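Local coordinates for dihydropteroate synthase (Burkholderia cenocepacia, PDB 2Y5J), which probably catalyses the magnesium-dependent condensation of para-aminobenzoate with 6-hydroxymethyl-7,8-dihydropterin diphosphate to give 7,8-dihydropteroate on the folate pathway, at residues A[14-19]-A[95-100]. Numbering follows the deposited sequence.
Sequences GRFELT and PLNVPL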
loop_
_atom_site.group_PDB
_atom_site.type_symbol
_atom_site.label_atom_id
_atom_site.label_comp_id
_atom_site.label_asym_id
_atom_site.label_seq_id
_atom_site.Cartn_x
_atom_site.Cartn_y
_atom_site.Cartn_z
ATOM N N GLY A 14 12.699 3.088 5.622
ATOM C CA GLY A 14 12.941 3.835 6.844
ATOM C C GLY A 14 13.927 3.071 7.702
ATOM O O GLY A 14 14.981 2.680 7.210
ATOM N N ARG A 15 13.545 2.803 8.948
ATOM C CA ARG A 15 14.365 2.066 9.899
ATOM C C ARG A 15 14.641 0.628 9.478
ATOM O O ARG A 15 15.592 0.036 10.005
ATOM C CB ARG A 15 13.695 2.045 11.280
ATOM C CG ARG A 15 13.736 3.388 12.033
ATOM C CD ARG A 15 12.940 3.274 13.340
ATOM N NE ARG A 15 11.500 3.432 13.145
ATOM C CZ ARG A 15 10.580 3.232 14.083
ATOM N NH1 ARG A 15 10.917 2.789 15.292
ATOM N NH2 ARG A 15 9.305 3.403 13.752
ATOM N N PHE A 16 13.850 0.090 8.543
ATOM C CA PHE A 16 13.772 -1.347 8.302
ATOM C C PHE A 16 14.142 -1.731 6.882
ATOM O O PHE A 16 13.750 -1.100 5.902
ATOM C CB PHE A 16 12.362 -1.814 8.636
ATOM C CG PHE A 16 11.905 -1.438 10.024
ATOM C CD1 PHE A 16 12.337 -2.146 11.136
ATOM C CD2 PHE A 16 11.069 -0.356 10.218
ATOM C CE1 PHE A 16 11.904 -1.815 12.408
ATOM C CE2 PHE A 16 10.605 -0.016 11.481
ATOM C CZ PHE A 16 11.035 -0.746 12.575
ATOM N N GLU A 17 14.961 -2.762 6.755
ATOM C CA GLU A 17 15.275 -3.315 5.453
ATOM C C GLU A 17 14.284 -4.479 5.391
ATOM O O GLU A 17 14.340 -5.389 6.222
ATOM C CB GLU A 17 16.738 -3.790 5.420
ATOM C CG GLU A 17 17.795 -2.816 4.881
ATOM C CD GLU A 17 19.003 -2.675 5.806
ATOM O OE1 GLU A 17 18.782 -2.199 6.952
ATOM O OE2 GLU A 17 20.137 -3.031 5.381
ATOM N N LEU A 18 13.357 -4.455 4.437
ATOM C CA LEU A 18 12.244 -5.382 4.508
ATOM C C LEU A 18 12.511 -6.282 3.334
ATOM O O LEU A 18 12.854 -5.845 2.236
ATOM C CB LEU A 18 10.898 -4.688 4.329
ATOM C CG LEU A 18 10.329 -3.765 5.398
ATOM C CD1 LEU A 18 8.998 -3.197 4.886
ATOM C CD2 LEU A 18 10.146 -4.354 6.779
ATOM N N THR A 19 12.343 -7.568 3.615
ATOM C CA THR A 19 12.580 -8.605 2.618
ATOM C C THR A 19 11.366 -9.537 2.630
ATOM O O THR A 19 10.705 -9.734 3.651
ATOM C CB THR A 19 13.890 -9.369 2.902
ATOM O OG1 THR A 19 13.701 -10.255 4.008
ATOM C CG2 THR A 19 15.047 -8.419 3.206
ATOM N N PRO A 95 8.211 3.734 19.175
ATOM C CA PRO A 95 9.128 2.867 19.923
ATOM C C PRO A 95 8.782 1.380 19.909
ATOM O O PRO A 95 9.633 0.561 20.261
ATOM C CB PRO A 95 9.077 3.417 21.356
ATOM C CG PRO A 95 8.067 4.544 21.363
ATOM C CD PRO A 95 7.276 4.413 20.093
ATOM N N LEU A 96 7.559 1.054 19.497
ATOM C CA LEU A 96 7.122 -0.309 19.187
ATOM C C LEU A 96 8.011 -0.996 18.159
ATOM O O LEU A 96 8.009 -2.221 18.083
ATOM C CB LEU A 96 5.675 -0.341 18.699
ATOM C CG LEU A 96 4.562 -0.116 19.732
ATOM C CD1 LEU A 96 3.234 0.200 19.071
ATOM C CD2 LEU A 96 4.359 -1.278 20.706
ATOM N N ASN A 97 8.761 -0.228 17.379
ATOM C CA ASN A 97 9.678 -0.762 16.377
ATOM C C ASN A 97 9.079 -1.660 15.283
ATOM O O ASN A 97 9.626 -2.699 14.937
ATOM C CB ASN A 97 10.869 -1.417 17.073
ATOM C CG ASN A 97 12.192 -1.104 16.390
ATOM O OD1 ASN A 97 12.666 0.035 16.393
ATOM N ND2 ASN A 97 12.823 -2.134 15.834
ATOM N N VAL A 98 7.927 -1.269 14.747
ATOM C CA VAL A 98 7.408 -1.829 13.499
ATOM C C VAL A 98 7.249 -0.738 12.439
ATOM O O VAL A 98 6.807 0.360 12.746
ATOM C CB VAL A 98 6.050 -2.546 13.706
ATOM C CG1 VAL A 98 5.165 -1.802 14.661
ATOM C CG2 VAL A 98 5.288 -2.649 12.400
ATOM N N PRO A 99 7.558 -1.048 11.170
ATOM C CA PRO A 99 7.326 -0.074 10.109
ATOM C C PRO A 99 6.001 0.682 10.237
ATOM O O PRO A 99 4.946 0.071 10.425
ATOM C CB PRO A 99 7.363 -0.942 8.854
ATOM C CG PRO A 99 8.266 -2.060 9.188
ATOM C CD PRO A 99 8.194 -2.282 10.668
ATOM N N LEU A 100 6.090 2.010 10.203
ATOM C CA LEU A 100 4.948 2.891 10.417
ATOM C C LEU A 100 4.728 3.631 9.106
ATOM O O LEU A 100 5.657 4.231 8.562
ATOM C CB LEU A 100 5.212 3.928 11.517
ATOM C CG LEU A 100 5.606 3.568 12.953
ATOM C CD1 LEU A 100 5.735 4.849 13.765
ATOM C CD2 LEU A 100 4.537 2.704 13.598
HETATM O O HOH W 1 7.074 1.807 15.401
#
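One face of the F16 ring lies on the pyrrolidine of P99, and CB of its own neighbour R15 lies over the rim of the opposite face. P99 CD sits 3.5 Å from the F16 ring centroid, only 18° off the ring normal, a CH-pi contact displaced toward the CD2–CE2 side. P99 CG packs against F16 CD2 at 3.4 Å. The far end of the ring meets backbone and amide, with CZ 3.4 Å from N97 O and CE1 3.6 Å from N97 ND2, the ring and amide planes standing 70° apart. L18 extends the apolar patch from the same strand, its CD2 touching P99 CG at 3.8 Å.

The R15 guanidinium has F16 CE2 over one face and L100 CG at its edge, 3.8 Å from NH2. A bend at chi3 (-81°) turns the otherwise extended R15 chain back past the F16 ring to reach the loop. There NH2 gives a hydrogen bond to a water that can donate to V98 O, 3.0 Å from the water oxygen, while a salt bridge of NH2 to D119 and a hydrogen bond of NH1 to R94 O also hold the guanidinium. D119 also accepts from L100 N, so one carboxylate ties the arginine to the start of strand 100-103.

The packing of the F16 ring and the water between R15 NH2 and V98 O join the two segments. Residues 15-18 run steeply across residues 97-100. This N-terminal hairpin of strands 11-13 and 16-18 packs on the loop leading from helix 79-93 into barrel strand 100-103, thereby covering the N-terminal end of the TIM barrel characteristic of dihydropteroate synthases.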